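Local coordinates for alginate lyase (Paenibacillus sp. FPU-7, PDB 6KFN), which degrades the brown-algal polysaccharide alginate, cutting its glycosidic bonds by elimination rather than by hydrolysis, at residues D212-V217 / N259-D264; P268-A273 / N284-A289; S12-A17 / D25-A30; Y73-T78 / W82-L87. One frame throughout, in Å; residues are numbered along the deposited sequence. Where two conformers were deposited one is given.

Contact 1: D212-V217 / N259-D264. With NA (sodium ion), chain C.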
loop_
_atom_site.group_PDB
_atom_site.type_symbol
_atom_site.label_atom_id
_atom_site.label_comp_id
_atom_site.label_asym_id
_atom_site.label_seq_id
_atom_site.Cartn_x
_atom_site.Cartn_y
_atom_site.Cartn_z
ATOM N N ASP A 212 0.835 -5.992 -14.584
ATOM C CA ASP A 212 1.521 -7.207 -15.033
ATOM C C ASP A 212 2.923 -7.304 -14.427
ATOM O O ASP A 212 3.794 -7.996 -14.959
ATOM C CB ASP A 212 1.523 -7.314 -16.551
ATOM C CG ASP A 212 2.251 -6.191 -17.259
ATOM O OD1 ASP A 212 2.878 -5.337 -16.626
ATOM O OD2 ASP A 212 2.130 -6.165 -18.514
ATOM N N SER A 213 3.113 -6.676 -13.272
ATOM C CA SER A 213 4.364 -6.743 -12.536
ATOM C C SER A 213 4.042 -6.614 -11.045
ATOM O O SER A 213 2.951 -6.178 -10.669
ATOM C CB SER A 213 5.341 -5.647 -12.968
ATOM O OG SER A 213 4.793 -4.351 -12.714
ATOM N N PHE A 214 5.000 -6.983 -10.184
ATOM C CA PHE A 214 4.811 -6.762 -8.750
ATOM C C PHE A 214 4.675 -5.280 -8.411
ATOM O O PHE A 214 3.853 -4.888 -7.588
ATOM C CB PHE A 214 5.955 -7.344 -7.915
ATOM C CG PHE A 214 6.270 -8.806 -8.125
ATOM C CD1 PHE A 214 5.321 -9.813 -7.910
ATOM C CD2 PHE A 214 7.548 -9.183 -8.503
ATOM C CE1 PHE A 214 5.668 -11.146 -8.099
ATOM C CE2 PHE A 214 7.880 -10.506 -8.672
ATOM C CZ PHE A 214 6.945 -11.493 -8.468
ATOM N N ILE A 215 5.580 -4.484 -8.999
ATOM C CA ILE A 215 5.637 -3.058 -8.748
ATOM C C ILE A 215 5.733 -2.359 -10.101
ATOM O O ILE A 215 6.462 -2.809 -10.994
ATOM C CB ILE A 215 6.862 -2.649 -7.876
ATOM C CG1 ILE A 215 6.879 -3.473 -6.581
ATOM C CG2 ILE A 215 6.825 -1.147 -7.596
ATOM C CD1 ILE A 215 8.047 -3.162 -5.660
ATOM N N ASP A 216 5.015 -1.252 -10.244
ATOM C CA ASP A 216 5.226 -0.303 -11.337
ATOM C C ASP A 216 5.622 1.019 -10.696
ATOM O O ASP A 216 4.914 1.513 -9.826
ATOM C CB ASP A 216 3.998 -0.132 -12.214
ATOM C CG ASP A 216 4.270 0.585 -13.529
ATOM O OD1 ASP A 216 5.464 0.769 -13.874
ATOM O OD2 ASP A 216 3.269 0.921 -14.202
ATOM N N VAL A 217 6.762 1.552 -11.133
ATOM C CA VAL A 217 7.325 2.789 -10.587
ATOM C C VAL A 217 7.155 3.886 -11.622
ATOM O O VAL A 217 7.816 3.868 -12.664
ATOM C CB VAL A 217 8.798 2.661 -10.215
ATOM C CG1 VAL A 217 9.282 3.967 -9.608
ATOM C CG2 VAL A 217 9.034 1.489 -9.278
ATOM N N ASN A 259 17.181 -7.215 -4.106
ATOM C CA ASN A 259 15.917 -7.931 -4.237
ATOM C C ASN A 259 16.194 -9.336 -4.785
ATOM O O ASN A 259 17.155 -9.526 -5.517
ATOM C CB ASN A 259 14.972 -7.193 -5.197
ATOM C CG ASN A 259 14.670 -5.793 -4.712
ATOM O OD1 ASN A 259 13.912 -5.601 -3.771
ATOM N ND2 ASN A 259 15.279 -4.797 -5.350
ATOM N N THR A 260 15.326 -10.281 -4.464
ATOM C CA THR A 260 15.387 -11.626 -4.986
ATOM C C THR A 260 14.051 -11.950 -5.617
ATOM O O THR A 260 13.009 -11.790 -4.961
ATOM C CB THR A 260 15.715 -12.629 -3.884
ATOM O OG1 THR A 260 16.979 -12.300 -3.323
ATOM C CG2 THR A 260 15.777 -14.043 -4.462
ATOM N N VAL A 261 14.070 -12.372 -6.867
ATOM C CA VAL A 261 12.851 -12.680 -7.578
ATOM C C VAL A 261 12.922 -14.048 -8.214
ATOM O O VAL A 261 13.913 -14.432 -8.837
ATOM C CB VAL A 261 12.488 -11.564 -8.586
ATOM C CG1 VAL A 261 12.165 -10.254 -7.853
ATOM C CG2 VAL A 261 13.580 -11.329 -9.628
ATOM N N TYR A 262 11.803 -14.769 -8.084
ATOM C CA TYR A 262 11.622 -16.125 -8.578
ATOM C C TYR A 262 10.619 -16.034 -9.711
ATOM O O TYR A 262 9.401 -15.921 -9.481
ATOM C CB TYR A 262 11.145 -17.048 -7.441
ATOM C CG TYR A 262 12.112 -17.160 -6.311
ATOM C CD1 TYR A 262 13.139 -18.102 -6.330
ATOM C CD2 TYR A 262 12.052 -16.299 -5.217
ATOM C CE1 TYR A 262 14.071 -18.176 -5.326
ATOM C CE2 TYR A 262 12.973 -16.355 -4.210
ATOM C CZ TYR A 262 13.995 -17.310 -4.242
ATOM O OH TYR A 262 14.935 -17.393 -3.260
ATOM N N LEU A 263 11.132 -16.041 -10.945
ATOM C CA LEU A 263 10.382 -15.699 -12.139
ATOM C C LEU A 263 10.091 -16.871 -13.073
ATOM O O LEU A 263 9.550 -16.652 -14.152
ATOM C CB LEU A 263 11.072 -14.567 -12.895
ATOM C CG LEU A 263 11.217 -13.269 -12.079
ATOM C CD1 LEU A 263 11.983 -12.218 -12.885
ATOM C CD2 LEU A 263 9.912 -12.736 -11.567
ATOM N N ASP A 264 10.427 -18.106 -12.646
ATOM C CA ASP A 264 10.021 -19.361 -13.267
ATOM C C ASP A 264 10.750 -19.705 -14.564
ATOM O O ASP A 264 11.194 -20.851 -14.731
ATOM C CB ASP A 264 8.514 -19.448 -13.510
ATOM C CG ASP A 264 7.742 -19.147 -12.247
ATOM O OD1 ASP A 264 7.914 -19.902 -11.256
ATOM O OD2 ASP A 264 6.997 -18.163 -12.217
HETATM NA NA NA C . 2.572 -2.962 -16.361
HETATM O O HOH W 1 2.440 -3.458 -14.050
HETATM O O HOH W 2 2.006 -0.688 -15.999
HETATM O O HOH W 3 2.706 -2.498 -18.672
#
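Just before F214, whose ring packs on V261 and L263, the hydroxyl oxygen OG of S213 is gripped twice. S213 OG lies 2.8 Å from the carbonyl O of I215, to which it donates from well above the carbonyl plane, 72° out of it. A water donates to S213 OG at 2.8 Å, accepts from the backbone N of D212 and also binds a sodium ion. D212 gives the ion its OD1 at 2.4 Å; three waters, Y210 O and Q242 OE1 bring the ligands to six. A second of these waters donates to OD2 of D216, 2.7 Å away, so that carboxylate serves as a second-shell partner; OD2 also forms a salt bridge with K218, which probably offsets its charge. In this right-handed parallel beta-helix the chain turns a corner at F214, after which strand 215-217 joins one face of the coil; strand 260-262 lies on another face, further along the solenoid. Sodium and aromatic ring thus flank a single bend. With CG beside the backbone N (chi1 -54°), the F214 ring extends into the interior. F214 CE2 comes obliquely to CD2 of L263 at 4.2 Å and to CG1 of V261 at 4.4 Å. The meeting is apolar and modest in extent, and A240 packs against both F214 and V261.

Contact 2: P268-A273 / N284-A289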
loop_
_atom_site.group_PDB
_atom_site.type_symbol
_atom_site.label_atom_id
_atom_site.label_comp_id
_atom_site.label_asym_id
_atom_site.label_seq_id
_atom_site.Cartn_x
_atom_site.Cartn_y
_atom_site.Cartn_z
ATOM N N PRO A 268 10.815 -13.086 -18.210
ATOM C CA PRO A 268 10.516 -11.843 -17.471
ATOM C C PRO A 268 11.788 -11.079 -17.102
ATOM O O PRO A 268 12.802 -11.669 -16.746
ATOM C CB PRO A 268 9.802 -12.373 -16.225
ATOM C CG PRO A 268 9.114 -13.628 -16.711
ATOM C CD PRO A 268 10.121 -14.263 -17.629
ATOM N N TYR A 269 11.724 -9.752 -17.140
ATOM C CA TYR A 269 12.835 -8.945 -16.656
ATOM C C TYR A 269 12.713 -8.724 -15.153
ATOM O O TYR A 269 11.612 -8.691 -14.587
ATOM C CB TYR A 269 12.912 -7.596 -17.395
ATOM C CG TYR A 269 13.570 -7.747 -18.739
ATOM C CD1 TYR A 269 12.865 -8.214 -19.865
ATOM C CD2 TYR A 269 14.903 -7.505 -18.895
ATOM C CE1 TYR A 269 13.513 -8.404 -21.069
ATOM C CE2 TYR A 269 15.558 -7.707 -20.076
ATOM C CZ TYR A 269 14.838 -8.181 -21.144
ATOM O OH TYR A 269 15.449 -8.408 -22.373
ATOM N N VAL A 270 13.869 -8.531 -14.505
ATOM C CA VAL A 270 13.886 -8.056 -13.138
ATOM C C VAL A 270 13.452 -6.604 -13.056
ATOM O O VAL A 270 12.549 -6.247 -12.293
ATOM C CB VAL A 270 15.268 -8.306 -12.505
ATOM C CG1 VAL A 270 15.290 -7.787 -11.073
ATOM C CG2 VAL A 270 15.618 -9.783 -12.539
ATOM N N VAL A 271 14.121 -5.744 -13.852
ATOM C CA VAL A 271 13.706 -4.347 -13.996
ATOM C C VAL A 271 13.550 -4.044 -15.471
ATOM O O VAL A 271 14.529 -4.129 -16.228
ATOM C CB VAL A 271 14.678 -3.336 -13.363
ATOM C CG1 VAL A 271 14.156 -1.904 -13.566
ATOM C CG2 VAL A 271 14.904 -3.635 -11.890
ATOM N N ASN A 272 12.333 -3.679 -15.868
ATOM C CA ASN A 272 12.030 -3.236 -17.233
ATOM C C ASN A 272 11.698 -1.744 -17.149
ATOM O O ASN A 272 10.580 -1.372 -16.768
ATOM C CB ASN A 272 10.885 -4.049 -17.807
ATOM C CG ASN A 272 10.620 -3.714 -19.234
ATOM O OD1 ASN A 272 11.379 -2.964 -19.881
ATOM N ND2 ASN A 272 9.560 -4.299 -19.777
ATOM N N ALA A 273 12.701 -0.912 -17.451
ATOM C CA ALA A 273 12.552 0.533 -17.407
ATOM C C ALA A 273 12.209 0.988 -18.825
ATOM O O ALA A 273 13.059 0.960 -19.715
ATOM C CB ALA A 273 13.835 1.188 -16.905
ATOM N N ASN A 284 20.755 -7.575 -7.089
ATOM C CA ASN A 284 19.506 -8.305 -7.262
ATOM C C ASN A 284 19.826 -9.717 -7.743
ATOM O O ASN A 284 20.794 -9.944 -8.459
ATOM C CB ASN A 284 18.595 -7.598 -8.245
ATOM C CG ASN A 284 18.267 -6.189 -7.789
ATOM O OD1 ASN A 284 17.657 -5.999 -6.732
ATOM N ND2 ASN A 284 18.647 -5.195 -8.566
ATOM N N GLN A 285 19.031 -10.671 -7.297
ATOM C CA GLN A 285 19.180 -12.079 -7.620
ATOM C C GLN A 285 17.932 -12.553 -8.337
ATOM O O GLN A 285 16.823 -12.333 -7.870
ATOM C CB GLN A 285 19.395 -12.887 -6.347
ATOM C CG GLN A 285 20.691 -12.594 -5.634
ATOM C CD GLN A 285 20.861 -13.360 -4.318
ATOM O OE1 GLN A 285 21.088 -12.760 -3.268
ATOM N NE2 GLN A 285 20.770 -14.688 -4.375
ATOM N N ARG A 286 18.137 -13.227 -9.448
ATOM C CA ARG A 286 17.053 -13.742 -10.294
ATOM C C ARG A 286 17.134 -15.268 -10.331
ATOM O O ARG A 286 18.238 -15.814 -10.544
ATOM C CB ARG A 286 17.192 -13.223 -11.726
ATOM C CG ARG A 286 15.975 -13.483 -12.600
ATOM C CD ARG A 286 16.328 -13.441 -14.070
ATOM N NE ARG A 286 15.151 -13.365 -14.927
ATOM C CZ ARG A 286 14.361 -14.386 -15.200
ATOM N NH1 ARG A 286 13.323 -14.227 -15.977
ATOM N NH2 ARG A 286 14.561 -15.581 -14.699
ATOM N N TYR A 287 15.997 -15.936 -10.219
ATOM C CA TYR A 287 15.881 -17.368 -10.412
ATOM C C TYR A 287 14.772 -17.611 -11.419
ATOM O O TYR A 287 13.712 -17.000 -11.302
ATOM C CB TYR A 287 15.501 -18.047 -9.105
ATOM C CG TYR A 287 16.516 -17.916 -8.041
ATOM C CD1 TYR A 287 16.558 -16.829 -7.171
ATOM C CD2 TYR A 287 17.457 -18.897 -7.855
ATOM C CE1 TYR A 287 17.468 -16.754 -6.174
ATOM C CE2 TYR A 287 18.385 -18.815 -6.848
ATOM C CZ TYR A 287 18.374 -17.751 -6.028
ATOM O OH TYR A 287 19.285 -17.637 -4.988
ATOM N N PRO A 288 14.925 -18.544 -12.370
ATOM C CA PRO A 288 16.193 -19.143 -12.798
ATOM C C PRO A 288 17.057 -18.043 -13.466
ATOM O O PRO A 288 16.743 -16.850 -13.432
ATOM C CB PRO A 288 15.723 -20.184 -13.808
ATOM C CG PRO A 288 14.528 -19.532 -14.466
ATOM C CD PRO A 288 13.819 -18.869 -13.300
ATOM N N ALA A 289 18.147 -18.458 -14.104
ATOM C CA ALA A 289 18.868 -17.533 -14.960
ATOM C C ALA A 289 17.923 -16.982 -16.022
ATOM O O ALA A 289 17.026 -17.671 -16.513
ATOM C CB ALA A 289 20.009 -18.286 -15.652
#
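R286 and P268 are joined through one carbonyl oxygen and a guanidinium group whose nitrogens all have acceptors. R286 NH1 donates to O of P268 at 2.7 Å along a nearly straight path, 169° at the hydrogen; the bond lies in the carbonyl plane, on a lone pair, and close to the guanidinium plane as well. R286 NE adds a weak bond to P268 O at 3.4 Å, and it also has N291 O as a partner, just as NH1 has Q265 O. On the remaining corner, R286 NH2 reaches O of P288 at 2.8 Å, two residues on and after a cis peptide bond, approaching from above that carbonyl plane. Four backbone oxygens are therefore served by one side chain, which holds its plane against rotation. CG of R286 stands opposite the backbone N (chi1 -169°) and the chain runs on extended to NE, which carries its aliphatic part past V270, whose CG2 lies 3.7 Å from R286 CG. A leucine here would lack the guanidinium group and is likely to leave P268 O and P288 O without these donors, freeing the loop after the strand to shift. N284 approaches V270 only through CB, 4.4 Å from V270 CG1. Its amide is satisfied on other coils: OD1 accepts from N259 N, while ND2 serves F256 O and Y293 OH. This bond to the backbone one coil earlier, repeated by N259, is consistent with the asparagine ladders of right-handed parallel beta-helices of the pectate lyase type.

Contact 3: S12-A17 / D25-A30; sequences SCLQSA and DDIVLA
The carboxylate of D25 is the flat group here, and it meets A17 through a water. That water donates to D25 OD2 at 2.8 Å and to A17 O, also at 2.8 Å, bridging the start of the strand to the helix backbone. OD2 further accepts from K22 N, and OD1 forms a salt bridge with R4, so both oxygens of this buried group have partners. All else across the contact is aliphatic. I27 sends two branches toward the helix: its CD1 lies 3.9 Å from CB of A17, and its CG2 lies 3.9 Å from CD1 of L14. The L14 side chain leaves with CG opposite the backbone N (chi1 174°), which swings its forked end toward the strand, where it crosses I27 and L29 at about right angles. L14 CD2 then rests 4.1 Å from CD1 of L29. An alanine in place of I27 would remove both outer branches and would probably open a gap under A17 and L14. Helix 11-19 sits at the N-terminal end of the solenoid, in the position where parallel beta-helices commonly carry a helix capping the hydrophobic core. Its segment runs nearly antiparallel to strand 25-29, at 166°, with the axes 9.9 Å apart at closest approach. The same apolar layer continues onto the neighbouring strands 4-8 and 51-55 and onto strand 63-65 of another face, since L14 and L29 both touch I53 and L64, while A17 and I27 both touch I6. A disulfide from C13 to C8 ties the beginning of the helix to strand 4-8.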
loop_
_atom_site.group_PDB
_atom_site.type_symbol
_atom_site.label_atom_id
_atom_site.label_comp_id
_atom_site.label_asym_id
_atom_site.label_seq_id
_atom_site.Cartn_x
_atom_site.Cartn_y
_atom_site.Cartn_z
ATOM N N SER A 12 -20.921 2.058 17.262
ATOM C CA SER A 12 -21.329 3.369 17.747
ATOM C C SER A 12 -20.267 3.958 18.670
ATOM O O SER A 12 -19.964 5.149 18.583
ATOM C CB SER A 12 -22.683 3.286 18.457
ATOM O OG SER A 12 -22.572 2.533 19.641
ATOM N N CYS A 13 -19.671 3.131 19.542
ATOM C CA CYS A 13 -18.588 3.590 20.396
ATOM C C CYS A 13 -17.420 4.089 19.563
ATOM O O CYS A 13 -16.876 5.164 19.813
ATOM C CB CYS A 13 -18.177 2.474 21.337
ATOM S SG CYS A 13 -16.934 2.855 22.558
ATOM N N LEU A 14 -17.042 3.328 18.538
ATOM C CA LEU A 14 -15.915 3.730 17.700
ATOM C C LEU A 14 -16.208 5.015 16.944
ATOM O O LEU A 14 -15.367 5.917 16.892
ATOM C CB LEU A 14 -15.569 2.587 16.737
ATOM C CG LEU A 14 -14.480 2.958 15.713
ATOM C CD1 LEU A 14 -13.188 3.429 16.341
ATOM C CD2 LEU A 14 -14.213 1.724 14.828
ATOM N N GLN A 15 -17.412 5.126 16.362
ATOM C CA GLN A 15 -17.775 6.331 15.648
ATOM C C GLN A 15 -17.653 7.546 16.568
ATOM O O GLN A 15 -17.145 8.604 16.186
ATOM C CB GLN A 15 -19.206 6.175 15.100
ATOM C CG GLN A 15 -19.814 7.369 14.427
ATOM C CD GLN A 15 -20.943 6.904 13.505
ATOM O OE1 GLN A 15 -21.715 6.014 13.869
ATOM N NE2 GLN A 15 -21.017 7.466 12.311
ATOM N N SER A 16 -18.167 7.428 17.799
ATOM C CA SER A 16 -18.106 8.548 18.738
ATOM C C SER A 16 -16.668 8.861 19.109
ATOM O O SER A 16 -16.291 10.026 19.212
ATOM C CB SER A 16 -18.920 8.207 19.999
ATOM O OG SER A 16 -20.303 8.037 19.743
ATOM N N ALA A 17 -15.863 7.819 19.342
ATOM C CA ALA A 17 -14.471 8.019 19.730
ATOM C C ALA A 17 -13.702 8.723 18.619
ATOM O O ALA A 17 -12.855 9.584 18.896
ATOM C CB ALA A 17 -13.799 6.688 20.066
ATOM N N ASP A 25 -5.187 10.226 22.533
ATOM C CA ASP A 25 -6.218 9.214 22.743
ATOM C C ASP A 25 -5.694 7.832 22.340
ATOM O O ASP A 25 -4.994 7.684 21.342
ATOM C CB ASP A 25 -7.488 9.520 21.953
ATOM C CG ASP A 25 -8.393 10.550 22.560
ATOM O OD1 ASP A 25 -8.142 10.987 23.720
ATOM O OD2 ASP A 25 -9.386 10.889 21.896
ATOM N N ASP A 26 -6.151 6.813 23.075
ATOM C CA ASP A 26 -5.898 5.395 22.787
ATOM C C ASP A 26 -7.269 4.738 22.666
ATOM O O ASP A 26 -7.918 4.491 23.679
ATOM C CB ASP A 26 -5.062 4.810 23.899
ATOM C CG ASP A 26 -4.526 3.429 23.621
ATOM O OD1 ASP A 26 -4.504 3.009 22.462
ATOM O OD2 ASP A 26 -4.074 2.778 24.622
ATOM N N ILE A 27 -7.690 4.510 21.425
ATOM C CA ILE A 27 -8.973 3.904 21.108
ATOM C C ILE A 27 -8.710 2.408 20.922
ATOM O O ILE A 27 -8.040 1.999 19.975
ATOM C CB ILE A 27 -9.587 4.534 19.856
ATOM C CG1 ILE A 27 -9.739 6.045 20.029
ATOM C CG2 ILE A 27 -10.908 3.846 19.538
ATOM C CD1 ILE A 27 -10.101 6.767 18.715
ATOM N N VAL A 28 -9.221 1.617 21.873
ATOM C CA VAL A 28 -8.847 0.214 22.027
ATOM C C VAL A 28 -10.059 -0.643 21.703
ATOM O O VAL A 28 -11.069 -0.586 22.411
ATOM C CB VAL A 28 -8.318 -0.080 23.435
ATOM C CG1 VAL A 28 -7.824 -1.515 23.506
ATOM C CG2 VAL A 28 -7.201 0.908 23.830
ATOM N N LEU A 29 -9.979 -1.405 20.614
ATOM C CA LEU A 29 -11.110 -2.132 20.074
ATOM C C LEU A 29 -11.095 -3.599 20.510
ATOM O O LEU A 29 -10.080 -4.295 20.422
ATOM C CB LEU A 29 -11.108 -2.036 18.560
ATOM C CG LEU A 29 -11.135 -0.611 18.001
ATOM C CD1 LEU A 29 -11.324 -0.638 16.509
ATOM C CD2 LEU A 29 -12.210 0.212 18.690
ATOM N N ALA A 30 -12.244 -4.062 20.999
ATOM C CA ALA A 30 -12.345 -5.395 21.570
ATOM C C ALA A 30 -12.016 -6.494 20.566
ATOM O O ALA A 30 -12.449 -6.466 19.419
ATOM C CB ALA A 30 -13.768 -5.608 22.089
HETATM O O HOH W 4 -11.820 9.480 21.444
#

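Contact 4: Y73-T78 / W82-L87; sequences YSLYVT and WNITGL
Inside a single coil of the right-handed beta-helix, L75 and V77 on one face meet W82 and I84 on the next across the hydrophobic interior. Strand 75-77 and strand 82-85 run nearly antiparallel, at 158°, and their axes come no closer than 10.8 Å, a gap filled by side chains instead of backbone hydrogen bonds. L75 and I84 reach toward each other tip to tip, with CD2 of L75 3.8 Å from CD1 of I84. From V77, CG2 meets the same I84 CD1 at 3.9 Å, again end on. I84 was modelled in two conformers, so these two approaches describe one of them. V77 turns its other branch, CG1, to the W82 ring, obliquely and 4.1 Å from W82 CD1, the two side chains passing in opposite directions. The indole stands with CG beside the backbone N (chi1 -70°), which brings its CD1 side to V77, and its NE1 donates to A43 O. I53 and M89 also border I84, extending the core to other coils. With no hydrogen bond between the two segments, the contact rests on shape and apolar burial, while the polar bonding of the strands is directed to neighbouring coils.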
loop_
_atom_site.group_PDB
_atom_site.type_symbol
_atom_site.label_atom_id
_atom_site.label_comp_id
_atom_site.label_asym_id
_atom_site.label_seq_id
_atom_site.Cartn_x
_atom_site.Cartn_y
_atom_site.Cartn_z
ATOM N N TYR A 73 -15.144 2.565 2.382
ATOM C CA TYR A 73 -13.784 2.279 2.812
ATOM C C TYR A 73 -13.890 1.639 4.174
ATOM O O TYR A 73 -14.887 1.806 4.899
ATOM C CB TYR A 73 -12.973 3.554 2.878
ATOM C CG TYR A 73 -13.765 4.676 3.448
ATOM C CD1 TYR A 73 -13.946 4.805 4.789
ATOM C CD2 TYR A 73 -14.313 5.645 2.607
ATOM C CE1 TYR A 73 -14.670 5.866 5.328
ATOM C CE2 TYR A 73 -15.034 6.711 3.114
ATOM C CZ TYR A 73 -15.222 6.818 4.468
ATOM O OH TYR A 73 -15.927 7.851 5.008
ATOM N N SER A 74 -12.860 0.910 4.555
ATOM C CA SER A 74 -12.839 0.443 5.921
ATOM C C SER A 74 -12.463 1.574 6.875
ATOM O O SER A 74 -13.063 1.746 7.938
ATOM C CB SER A 74 -11.894 -0.715 6.128
ATOM O OG SER A 74 -12.063 -1.755 5.154
ATOM N N LEU A 75 -11.482 2.386 6.477
ATOM C CA LEU A 75 -11.015 3.510 7.274
ATOM C C LEU A 75 -10.533 4.596 6.326
ATOM O O LEU A 75 -9.773 4.325 5.401
ATOM C CB LEU A 75 -9.887 3.045 8.196
ATOM C CG LEU A 75 -9.317 4.091 9.162
ATOM C CD1 LEU A 75 -10.388 4.555 10.199
ATOM C CD2 LEU A 75 -8.094 3.561 9.866
ATOM N N TYR A 76 -10.956 5.837 6.597
ATOM C CA TYR A 76 -10.582 7.014 5.805
ATOM C C TYR A 76 -9.848 7.957 6.750
ATOM O O TYR A 76 -10.457 8.470 7.694
ATOM C CB TYR A 76 -11.827 7.681 5.230
ATOM C CG TYR A 76 -11.596 8.888 4.361
ATOM C CD1 TYR A 76 -10.492 9.022 3.553
ATOM C CD2 TYR A 76 -12.512 9.922 4.332
ATOM C CE1 TYR A 76 -10.334 10.118 2.702
ATOM C CE2 TYR A 76 -12.369 11.010 3.496
ATOM C CZ TYR A 76 -11.276 11.114 2.692
ATOM O OH TYR A 76 -11.163 12.207 1.884
ATOM N N VAL A 77 -8.558 8.191 6.507
ATOM C CA VAL A 77 -7.706 8.987 7.383
ATOM C C VAL A 77 -7.413 10.300 6.672
ATOM O O VAL A 77 -6.840 10.304 5.585
ATOM C CB VAL A 77 -6.401 8.248 7.718
ATOM C CG1 VAL A 77 -5.605 9.072 8.739
ATOM C CG2 VAL A 77 -6.659 6.839 8.234
ATOM N N THR A 78 -7.775 11.421 7.321
ATOM C CA THR A 78 -7.571 12.756 6.800
ATOM C C THR A 78 -6.817 13.652 7.755
ATOM O O THR A 78 -6.620 14.824 7.437
ATOM C CB THR A 78 -8.884 13.418 6.364
ATOM O OG1 THR A 78 -9.791 13.387 7.461
ATOM C CG2 THR A 78 -9.498 12.716 5.174
ATOM N N TRP A 82 -1.680 9.578 13.317
ATOM C CA TRP A 82 -2.408 8.418 13.783
ATOM C C TRP A 82 -1.494 7.201 13.789
ATOM O O TRP A 82 -0.751 6.983 12.834
ATOM C CB TRP A 82 -3.619 8.101 12.870
ATOM C CG TRP A 82 -4.712 9.113 12.980
ATOM C CD1 TRP A 82 -4.682 10.389 12.465
ATOM C CD2 TRP A 82 -5.940 8.980 13.715
ATOM N NE1 TRP A 82 -5.827 11.052 12.800
ATOM C CE2 TRP A 82 -6.607 10.230 13.593
ATOM C CE3 TRP A 82 -6.546 7.939 14.429
ATOM C CZ2 TRP A 82 -7.846 10.447 14.151
ATOM C CZ3 TRP A 82 -7.786 8.173 14.982
ATOM C CH2 TRP A 82 -8.409 9.415 14.849
ATOM N N ASN A 83 -1.610 6.384 14.832
ATOM C CA ASN A 83 -1.061 5.027 14.891
ATOM C C ASN A 83 -2.229 4.060 14.800
ATOM O O ASN A 83 -3.119 4.078 15.647
ATOM C CB ASN A 83 -0.305 4.802 16.186
ATOM C CG ASN A 83 0.971 5.637 16.280
ATOM O OD1 ASN A 83 1.474 6.144 15.261
ATOM N ND2 ASN A 83 1.530 5.735 17.473
ATOM N N ILE A 84 -2.233 3.284 13.726
ATOM C CA ILE A 84 -3.293 2.327 13.406
ATOM C C ILE A 84 -2.658 0.950 13.498
ATOM O O ILE A 84 -1.792 0.626 12.683
ATOM C CB ILE A 84 -3.854 2.615 12.000
ATOM C CG1 ILE A 84 -4.386 4.047 11.912
ATOM C CG2 ILE A 84 -4.924 1.602 11.651
ATOM C CD1 ILE A 84 -4.510 4.581 10.519
ATOM N N THR A 85 -3.039 0.160 14.518
ATOM C CA THR A 85 -2.226 -0.973 14.931
ATOM C C THR A 85 -3.070 -2.212 15.163
ATOM O O THR A 85 -4.036 -2.191 15.922
ATOM C CB THR A 85 -1.467 -0.624 16.231
ATOM O OG1 THR A 85 -0.751 0.587 16.015
ATOM C CG2 THR A 85 -0.542 -1.743 16.619
ATOM N N GLY A 86 -2.637 -3.331 14.569
ATOM C CA GLY A 86 -3.169 -4.620 14.952
ATOM C C GLY A 86 -4.570 -4.915 14.524
ATOM O O GLY A 86 -5.183 -5.807 15.074
ATOM N N LEU A 87 -5.095 -4.245 13.540
ATOM C CA LEU A 87 -6.471 -4.377 13.102
ATOM C C LEU A 87 -6.567 -5.126 11.780
ATOM O O LEU A 87 -5.665 -5.084 10.950
ATOM C CB LEU A 87 -7.072 -2.985 12.905
ATOM C CG LEU A 87 -7.204 -2.170 14.208
ATOM C CD1 LEU A 87 -7.509 -0.720 13.905
ATOM C CD2 LEU A 87 -8.298 -2.717 15.050
#

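Along the chain the order is contact 3, contact 4, contact 1, contact 2, which follows the solenoid from its N-terminal helix toward its C-terminal coils. Contacts 3 and 4 lie on one side of the chain's centre, their centres 12 Å apart, and touch through L29 and L87. Contacts 1 and 2 lie on the other side, their centres only 7 Å apart, where strand 260-262 pairs in parallel with strand 278-287: L263 N lies 2.8 Å from Y287 O, a probable hydrogen bond. Some 46 Å separates the centres of contacts 2 and 3. One parallel sheet, through 73-77, 215-217 and 269-273, joins contacts 4, 1 and 2, and the stacked coils make one elongated rod with a continuous core.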